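Local coordinates for protein prephenate dehydratase (Arthrobacter aurescens, PDB 3MWB) that probably catalyses the conversion of prephenate to phenylpyruvate, with loss of water and carbon dioxide, in L-phenylalanine biosynthesis, and binds L-phenylalanine, at residues A[40-48]-A[69-80]; A[114-122]-A[171-180]. All blocks are in the same frame, centred on the assembly; numbering follows the deposited sequence.

Contact 1 of 2, residues A[40-48]-A[69-80]; sequences VNTALERVR and ATLDAIATGQEL
Arg48 and Leu44 of helix 40-48 meet the end of helix 67-73 and the loop after it in a helix-to-helix contact that is apolar at one end and polar at the other, beside the sheet of the first lobe of the catalytic domain. The axes of 40-48 and 69-73 run 40° apart, 9.7 Å at their closest. At the start of helix 40-48, Val40 lies across Thr70 at about a right angle. Its CG1, anti to the backbone N (chi1 159°), touches Thr70 and comes near the Ala73 methyl, while CB faces Ala69 CB at 3.9 Å. Thr70 OG1 is bonded instead to the carbonyl of Pro58. One turn on, Leu44 splits its branches: CD1 presses tightly on Ala73 CB at 3.5 Å and touches Ile74 CG2, whereas CD2 meets Leu80 CD1. Leu44 also rests on Val187 and Ala55, and Thr70 on Ile185 and Val57, so both helices pack on one face of the mixed sheet in this periplasmic-binding-protein-like fold. Arg48 takes over where helix 67-73 ends. Extended from CG to NE, it carries its guanidinium to carbonyls at the helix end and in the loop after it. NH2 donates to Ala73 O at 3.0 Å, nearly straight at 165°, and to Gln78 O at 3.2 Å; NE adds a weak bond to Gln78 O. Both acceptors lie at the edge of the guanidinium, close to its plane, so they fix its rotation, and Leu80 CD1 covers one face, 3.6 Å from Arg48 CZ. Arg275 comes to the same loop, hydrogen-bonded to Gly77 O and weakly to Gln78 O. Farther out, a water joins Arg48 O to Gln78 NE2.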
loop_
_atom_site.group_PDB
_atom_site.type_symbol
_atom_site.label_atom_id
_atom_site.label_comp_id
_atom_site.label_asym_id
_atom_site.label_seq_id
_atom_site.Cartn_x
_atom_site.Cartn_y
_atom_site.Cartn_z
ATOM N N VAL A 40 -8.050 35.798 -12.637
ATOM C CA VAL A 40 -8.811 34.571 -12.550
ATOM C C VAL A 40 -9.943 34.630 -11.515
ATOM O O VAL A 40 -11.053 34.168 -11.810
ATOM C CB VAL A 40 -7.878 33.330 -12.342
ATOM C CG1 VAL A 40 -8.643 32.160 -11.758
ATOM C CG2 VAL A 40 -7.234 32.965 -13.681
ATOM N N ASN A 41 -9.681 35.175 -10.323
ATOM C CA ASN A 41 -10.734 35.213 -9.319
ATOM C C ASN A 41 -11.934 36.026 -9.794
ATOM O O ASN A 41 -13.061 35.568 -9.676
ATOM C CB ASN A 41 -10.271 35.707 -7.948
ATOM C CG ASN A 41 -11.298 35.371 -6.851
ATOM O OD1 ASN A 41 -11.603 34.187 -6.605
ATOM N ND2 ASN A 41 -11.866 36.403 -6.223
ATOM N N THR A 42 -11.677 37.207 -10.357
ATOM C CA THR A 42 -12.731 38.067 -10.899
ATOM C C THR A 42 -13.527 37.351 -11.983
ATOM O O THR A 42 -14.761 37.476 -12.032
ATOM C CB THR A 42 -12.156 39.399 -11.417
ATOM O OG1 THR A 42 -11.595 40.115 -10.310
ATOM C CG2 THR A 42 -13.254 40.274 -12.028
ATOM N N ALA A 43 -12.836 36.592 -12.839
ATOM C CA ALA A 43 -13.526 35.802 -13.874
ATOM C C ALA A 43 -14.504 34.819 -13.239
ATOM O O ALA A 43 -15.671 34.706 -13.665
ATOM C CB ALA A 43 -12.517 35.050 -14.783
ATOM N N LEU A 44 -14.026 34.092 -12.232
ATOM C CA LEU A 44 -14.837 33.058 -11.581
ATOM C C LEU A 44 -15.944 33.649 -10.712
ATOM O O LEU A 44 -17.048 33.096 -10.624
ATOM C CB LEU A 44 -13.947 32.112 -10.766
ATOM C CG LEU A 44 -12.953 31.257 -11.586
ATOM C CD1 LEU A 44 -12.015 30.468 -10.671
ATOM C CD2 LEU A 44 -13.648 30.283 -12.525
ATOM N N GLU A 45 -15.629 34.766 -10.071
ATOM C CA GLU A 45 -16.563 35.491 -9.237
ATOM C C GLU A 45 -17.839 35.772 -10.020
ATOM O O GLU A 45 -18.941 35.549 -9.518
ATOM C CB GLU A 45 -15.929 36.817 -8.897
ATOM C CG GLU A 45 -16.191 37.343 -7.563
ATOM C CD GLU A 45 -15.251 38.489 -7.273
ATOM O OE1 GLU A 45 -15.709 39.654 -7.308
ATOM O OE2 GLU A 45 -14.042 38.220 -7.053
ATOM N N ARG A 46 -17.686 36.245 -11.255
ATOM C CA ARG A 46 -18.849 36.590 -12.072
ATOM C C ARG A 46 -19.731 35.359 -12.311
ATOM O O ARG A 46 -20.962 35.449 -12.246
ATOM C CB ARG A 46 -18.436 37.269 -13.395
ATOM N N VAL A 47 -19.104 34.210 -12.545
ATOM C CA VAL A 47 -19.829 32.953 -12.729
ATOM C C VAL A 47 -20.560 32.571 -11.432
ATOM O O VAL A 47 -21.764 32.297 -11.431
ATOM C CB VAL A 47 -18.865 31.791 -13.176
ATOM C CG1 VAL A 47 -19.582 30.465 -13.181
ATOM C CG2 VAL A 47 -18.265 32.093 -14.564
ATOM N N ARG A 48 -19.818 32.572 -10.330
ATOM C CA ARG A 48 -20.390 32.275 -9.011
ATOM C C ARG A 48 -21.593 33.167 -8.640
ATOM O O ARG A 48 -22.554 32.684 -8.038
ATOM C CB ARG A 48 -19.303 32.351 -7.947
ATOM C CG ARG A 48 -18.328 31.198 -8.042
ATOM C CD ARG A 48 -16.988 31.486 -7.377
ATOM N NE ARG A 48 -16.410 30.238 -6.883
ATOM C CZ ARG A 48 -15.108 30.026 -6.693
ATOM N NH1 ARG A 48 -14.232 30.974 -6.976
ATOM N NH2 ARG A 48 -14.688 28.854 -6.230
ATOM N N ALA A 69 -3.227 30.960 -9.725
ATOM C CA ALA A 69 -4.497 31.589 -9.371
ATOM C C ALA A 69 -5.665 30.622 -9.603
ATOM O O ALA A 69 -6.561 30.513 -8.770
ATOM C CB ALA A 69 -4.712 32.882 -10.146
ATOM N N THR A 70 -5.653 29.934 -10.737
ATOM C CA THR A 70 -6.732 29.027 -11.100
ATOM C C THR A 70 -6.849 27.866 -10.114
ATOM O O THR A 70 -7.934 27.555 -9.647
ATOM C CB THR A 70 -6.531 28.470 -12.512
ATOM O OG1 THR A 70 -6.723 29.523 -13.464
ATOM C CG2 THR A 70 -7.513 27.339 -12.780
ATOM N N LEU A 71 -5.713 27.260 -9.792
ATOM C CA LEU A 71 -5.653 26.101 -8.914
ATOM C C LEU A 71 -6.141 26.452 -7.519
ATOM O O LEU A 71 -6.817 25.655 -6.885
ATOM C CB LEU A 71 -4.222 25.554 -8.854
ATOM C CG LEU A 71 -3.638 25.054 -10.176
ATOM C CD1 LEU A 71 -2.181 24.639 -9.961
ATOM C CD2 LEU A 71 -4.463 23.889 -10.708
ATOM N N ASP A 72 -5.830 27.656 -7.052
ATOM C CA ASP A 72 -6.279 28.059 -5.719
ATOM C C ASP A 72 -7.760 28.437 -5.749
ATOM O O ASP A 72 -8.520 28.091 -4.830
ATOM C CB ASP A 72 -5.398 29.194 -5.183
ATOM C CG ASP A 72 -4.009 28.707 -4.789
ATOM O OD1 ASP A 72 -3.815 27.470 -4.709
ATOM O OD2 ASP A 72 -3.118 29.550 -4.539
ATOM N N ALA A 73 -8.175 29.115 -6.812
ATOM C CA ALA A 73 -9.553 29.651 -6.874
ATOM C C ALA A 73 -10.628 28.552 -6.894
ATOM O O ALA A 73 -11.676 28.675 -6.233
ATOM C CB ALA A 73 -9.707 30.573 -8.068
ATOM N N ILE A 74 -10.356 27.471 -7.628
ATOM C CA ILE A 74 -11.331 26.385 -7.795
ATOM C C ILE A 74 -11.340 25.419 -6.614
ATOM O O ILE A 74 -12.142 24.485 -6.576
ATOM C CB ILE A 74 -11.121 25.603 -9.127
ATOM C CG1 ILE A 74 -9.783 24.839 -9.120
ATOM C CG2 ILE A 74 -11.182 26.569 -10.313
ATOM C CD1 ILE A 74 -9.605 23.901 -10.320
ATOM N N ALA A 75 -10.448 25.659 -5.655
ATOM C CA ALA A 75 -10.281 24.785 -4.488
ATOM C C ALA A 75 -11.029 25.287 -3.274
ATOM O O ALA A 75 -11.041 24.632 -2.236
ATOM C CB ALA A 75 -8.837 24.651 -4.155
ATOM N N THR A 76 -11.634 26.466 -3.375
ATOM C CA THR A 76 -12.326 27.046 -2.216
ATOM C C THR A 76 -13.511 27.831 -2.691
ATOM O O THR A 76 -13.538 28.263 -3.838
ATOM C CB THR A 76 -11.435 28.026 -1.398
ATOM O OG1 THR A 76 -10.733 28.908 -2.287
ATOM C CG2 THR A 76 -10.448 27.293 -0.517
ATOM N N GLY A 77 -14.486 27.999 -1.804
ATOM C CA GLY A 77 -15.610 28.897 -2.038
ATOM C C GLY A 77 -16.755 28.178 -2.718
ATOM O O GLY A 77 -16.879 26.953 -2.621
ATOM N N GLN A 78 -17.590 28.942 -3.409
ATOM C CA GLN A 78 -18.766 28.393 -4.055
ATOM C C GLN A 78 -18.405 27.251 -5.004
ATOM O O GLN A 78 -17.379 27.297 -5.682
ATOM C CB GLN A 78 -19.540 29.509 -4.778
ATOM C CG GLN A 78 -19.963 30.695 -3.874
ATOM C CD GLN A 78 -21.133 30.369 -2.957
ATOM O OE1 GLN A 78 -20.967 30.235 -1.736
ATOM N NE2 GLN A 78 -22.331 30.264 -3.533
ATOM N N GLU A 79 -19.234 26.216 -5.028
ATOM C CA GLU A 79 -19.023 25.079 -5.925
ATOM C C GLU A 79 -18.961 25.508 -7.402
ATOM O O GLU A 79 -19.707 26.391 -7.853
ATOM C CB GLU A 79 -20.132 24.040 -5.717
ATOM N N LEU A 80 -18.052 24.883 -8.139
ATOM C CA LEU A 80 -17.905 25.098 -9.576
ATOM C C LEU A 80 -17.689 23.763 -10.277
ATOM O O LEU A 80 -17.288 22.780 -9.636
ATOM C CB LEU A 80 -16.696 25.981 -9.835
ATOM C CG LEU A 80 -16.728 27.452 -9.455
ATOM C CD1 LEU A 80 -15.327 28.008 -9.644
ATOM C CD2 LEU A 80 -17.725 28.232 -10.287
HETATM O O HOH W 1 -22.203 30.264 -6.613
#

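Contact 2 of 2, residues A[114-122]-A[171-180]; sequences AWAQCRLWV and AEDIGDNPDA
Ile174 and Trp121 form the tight half of this contact. Ile174 CG2 stands over the five-membered ring of the indole, 3.5 Å from its centroid and 4° off the normal, a clear CH-pi contact. Trp121 CG is anti to the backbone N (chi1 -166°), which lays the indole against Ile174 and brings CZ2 within 3.3 Å of Ala171 CB. Leu94 of strand 93-96 packs against Trp121, Ala171 and Ile174, and Cys118 SG touches Ile174 CG1 at 4.0 Å. Next to this lies a polar but well-held part. Asp176 OD1 accepts a bond from Leu120 N at 2.9 Å, met on the syn side of the carboxylate, while OD2 receives only a weak one from Arg119 N. Arg119 itself pairs with Asp123. The loose side lies beyond Asp176, where the link thins to a water that accepts from Asn177 N and probably gives a weak bond to Gln117 OE1; the loop there is exposed. Cys118 holds the N-cap position of helix 119-125, so the Asp176 carboxylate, supplied from a distant loop, binds amides of the first turn: the familiar pairing of an acidic side chain with a helix N-terminus.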
loop_
_atom_site.group_PDB
_atom_site.type_symbol
_atom_site.label_atom_id
_atom_site.label_comp_id
_atom_site.label_asym_id
_atom_site.label_seq_id
_atom_site.Cartn_x
_atom_site.Cartn_y
_atom_site.Cartn_z
ATOM N N ALA A 114 6.346 34.385 -22.305
ATOM C CA ALA A 114 6.555 34.438 -23.751
ATOM C C ALA A 114 8.042 34.644 -24.078
ATOM O O ALA A 114 8.623 33.917 -24.901
ATOM C CB ALA A 114 5.706 35.532 -24.375
ATOM N N TRP A 115 8.651 35.622 -23.416
ATOM C CA TRP A 115 10.061 35.922 -23.623
ATOM C C TRP A 115 10.922 34.676 -23.508
ATOM O O TRP A 115 11.703 34.381 -24.413
ATOM C CB TRP A 115 10.557 36.991 -22.640
ATOM C CG TRP A 115 12.004 37.337 -22.856
ATOM C CD1 TRP A 115 13.058 36.978 -22.067
ATOM C CD2 TRP A 115 12.556 38.071 -23.957
ATOM N NE1 TRP A 115 14.232 37.459 -22.597
ATOM C CE2 TRP A 115 13.955 38.131 -23.760
ATOM C CE3 TRP A 115 12.006 38.692 -25.089
ATOM C CZ2 TRP A 115 14.812 38.789 -24.652
ATOM C CZ3 TRP A 115 12.850 39.341 -25.967
ATOM C CH2 TRP A 115 14.240 39.394 -25.740
ATOM N N ALA A 116 10.747 33.939 -22.412
ATOM C CA ALA A 116 11.566 32.767 -22.090
ATOM C C ALA A 116 11.474 31.655 -23.140
ATOM O O ALA A 116 12.350 30.798 -23.225
ATOM C CB ALA A 116 11.176 32.223 -20.708
ATOM N N GLN A 117 10.399 31.670 -23.927
ATOM C CA GLN A 117 10.186 30.658 -24.962
ATOM C C GLN A 117 10.566 31.114 -26.358
ATOM O O GLN A 117 10.390 30.354 -27.295
ATOM C CB GLN A 117 8.718 30.279 -25.041
ATOM C CG GLN A 117 8.163 29.560 -23.861
ATOM C CD GLN A 117 6.742 29.184 -24.129
ATOM O OE1 GLN A 117 6.462 28.374 -25.017
ATOM N NE2 GLN A 117 5.826 29.787 -23.389
ATOM N N CYS A 118 11.009 32.359 -26.507
ATOM C CA CYS A 118 11.383 32.891 -27.816
ATOM C C CYS A 118 12.867 33.210 -27.914
ATOM O O CYS A 118 13.302 33.875 -28.852
ATOM C CB CYS A 118 10.551 34.132 -28.151
ATOM S SG CYS A 118 8.820 33.741 -28.438
ATOM N N ARG A 119 13.632 32.702 -26.955
ATOM C CA ARG A 119 15.071 32.931 -26.879
ATOM C C ARG A 119 15.852 32.624 -28.145
ATOM O O ARG A 119 16.708 33.416 -28.538
ATOM C CB ARG A 119 15.676 32.166 -25.690
ATOM C CG ARG A 119 15.186 32.680 -24.328
ATOM C CD ARG A 119 15.283 34.214 -24.254
ATOM N NE ARG A 119 16.637 34.655 -24.560
ATOM C CZ ARG A 119 17.655 34.625 -23.700
ATOM N NH1 ARG A 119 17.470 34.206 -22.447
ATOM N NH2 ARG A 119 18.861 35.030 -24.087
ATOM N N LEU A 120 15.565 31.487 -28.777
ATOM C CA LEU A 120 16.385 31.000 -29.895
ATOM C C LEU A 120 16.371 31.980 -31.061
ATOM O O LEU A 120 17.422 32.428 -31.525
ATOM C CB LEU A 120 15.927 29.618 -30.368
ATOM C CG LEU A 120 16.218 28.428 -29.458
ATOM C CD1 LEU A 120 15.420 27.199 -29.913
ATOM C CD2 LEU A 120 17.716 28.134 -29.389
ATOM N N TRP A 121 15.165 32.306 -31.511
ATOM C CA TRP A 121 14.955 33.260 -32.584
ATOM C C TRP A 121 15.488 34.650 -32.224
ATOM O O TRP A 121 16.221 35.254 -33.004
ATOM C CB TRP A 121 13.465 33.327 -32.912
ATOM C CG TRP A 121 13.186 34.015 -34.189
ATOM C CD1 TRP A 121 13.014 33.434 -35.412
ATOM C CD2 TRP A 121 13.061 35.423 -34.390
ATOM N NE1 TRP A 121 12.774 34.397 -36.359
ATOM C CE2 TRP A 121 12.803 35.627 -35.758
ATOM C CE3 TRP A 121 13.138 36.535 -33.542
ATOM C CZ2 TRP A 121 12.621 36.896 -36.303
ATOM C CZ3 TRP A 121 12.960 37.796 -34.087
ATOM C CH2 TRP A 121 12.707 37.964 -35.453
ATOM N N VAL A 122 15.127 35.160 -31.049
ATOM C CA VAL A 122 15.593 36.489 -30.645
ATOM C C VAL A 122 17.127 36.591 -30.572
ATOM O O VAL A 122 17.695 37.506 -31.157
ATOM C CB VAL A 122 14.909 36.991 -29.332
ATOM C CG1 VAL A 122 15.628 38.213 -28.774
ATOM C CG2 VAL A 122 13.437 37.314 -29.587
ATOM N N ALA A 171 7.748 39.141 -37.700
ATOM C CA ALA A 171 8.208 37.756 -37.757
ATOM C C ALA A 171 7.115 36.798 -37.284
ATOM O O ALA A 171 6.440 37.075 -36.281
ATOM C CB ALA A 171 9.450 37.583 -36.912
ATOM N N GLU A 172 6.965 35.682 -38.006
ATOM C CA GLU A 172 5.956 34.648 -37.716
ATOM C C GLU A 172 6.548 33.414 -37.034
ATOM O O GLU A 172 7.661 32.988 -37.374
ATOM C CB GLU A 172 5.280 34.200 -39.012
ATOM C CG GLU A 172 4.107 35.048 -39.441
ATOM C CD GLU A 172 3.478 34.571 -40.758
ATOM O OE1 GLU A 172 4.200 34.163 -41.711
ATOM O OE2 GLU A 172 2.240 34.599 -40.833
ATOM N N ASP A 173 5.806 32.856 -36.071
ATOM C CA ASP A 173 6.122 31.543 -35.475
ATOM C C ASP A 173 7.551 31.501 -34.906
ATOM O O ASP A 173 8.397 30.761 -35.372
ATOM C CB ASP A 173 5.883 30.419 -36.509
ATOM C CG ASP A 173 5.702 29.021 -35.872
ATOM O OD1 ASP A 173 5.289 28.917 -34.700
ATOM O OD2 ASP A 173 5.957 28.005 -36.572
ATOM N N ILE A 174 7.800 32.288 -33.867
ATOM C CA ILE A 174 9.165 32.471 -33.379
ATOM C C ILE A 174 9.485 31.741 -32.065
ATOM O O ILE A 174 10.543 31.968 -31.463
ATOM C CB ILE A 174 9.507 33.975 -33.261
ATOM C CG1 ILE A 174 8.496 34.704 -32.353
ATOM C CG2 ILE A 174 9.518 34.600 -34.635
ATOM C CD1 ILE A 174 8.964 36.102 -31.901
ATOM N N GLY A 175 8.581 30.863 -31.630
ATOM C CA GLY A 175 8.764 30.102 -30.390
ATOM C C GLY A 175 9.764 28.952 -30.479
ATOM O O GLY A 175 9.976 28.377 -31.553
ATOM N N ASP A 176 10.355 28.628 -29.329
ATOM C CA ASP A 176 11.379 27.591 -29.148
ATOM C C ASP A 176 10.815 26.155 -29.208
ATOM O O ASP A 176 11.542 25.202 -29.529
ATOM C CB ASP A 176 12.067 27.759 -27.761
ATOM C CG ASP A 176 12.906 29.059 -27.630
ATOM O OD1 ASP A 176 13.287 29.689 -28.644
ATOM O OD2 ASP A 176 13.202 29.450 -26.476
ATOM N N ASN A 177 9.545 25.998 -28.847
ATOM C CA ASN A 177 8.964 24.659 -28.650
ATOM C C ASN A 177 7.801 24.382 -29.604
ATOM O O ASN A 177 6.735 24.997 -29.477
ATOM C CB ASN A 177 8.566 24.443 -27.167
ATOM C CG ASN A 177 7.783 23.119 -26.913
ATOM O OD1 ASN A 177 7.835 22.160 -27.701
ATOM N ND2 ASN A 177 7.060 23.078 -25.789
ATOM N N PRO A 178 7.995 23.418 -30.531
ATOM C CA PRO A 178 6.984 23.056 -31.528
ATOM C C PRO A 178 5.701 22.523 -30.904
ATOM O O PRO A 178 4.615 22.767 -31.442
ATOM C CB PRO A 178 7.670 21.952 -32.352
ATOM C CG PRO A 178 8.719 21.382 -31.442
ATOM C CD PRO A 178 9.199 22.565 -30.645
ATOM N N ASP A 179 5.835 21.824 -29.780
ATOM C CA ASP A 179 4.718 21.158 -29.115
ATOM C C ASP A 179 4.072 22.011 -28.023
ATOM O O ASP A 179 3.234 21.520 -27.269
ATOM C CB ASP A 179 5.191 19.843 -28.494
ATOM C CG ASP A 179 5.702 18.851 -29.525
ATOM O OD1 ASP A 179 5.748 19.165 -30.743
ATOM O OD2 ASP A 179 6.078 17.742 -29.107
ATOM N N ALA A 180 4.460 23.278 -27.925
ATOM C CA ALA A 180 3.936 24.147 -26.866
ATOM C C ALA A 180 2.413 24.294 -26.956
ATOM O O ALA A 180 1.872 24.662 -28.011
ATOM C CB ALA A 180 4.581 25.517 -26.942
HETATM O O HOH W 2 7.520 28.007 -28.201
#

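Both contacts lie in the prephenate dehydratase region, on opposite sides of the chain's centre, with nearest atoms about 16 Å apart, and they share no helix or loop. Contact 1 sits nearer the centre and packs on the sheet containing strands 54-60 and 181-188; contact 2 flanks the other lobe's sheet, beside strand 93-96. Each is partly buried, with an apolar side and a polar side, but the chemistry is reversed: an arginine collects carbonyls where a helix ends in contact 1, whereas an aspartate binds amides where one begins in contact 2. They also meet across subunits, Glu45 pairing with Arg119 of the second subunit.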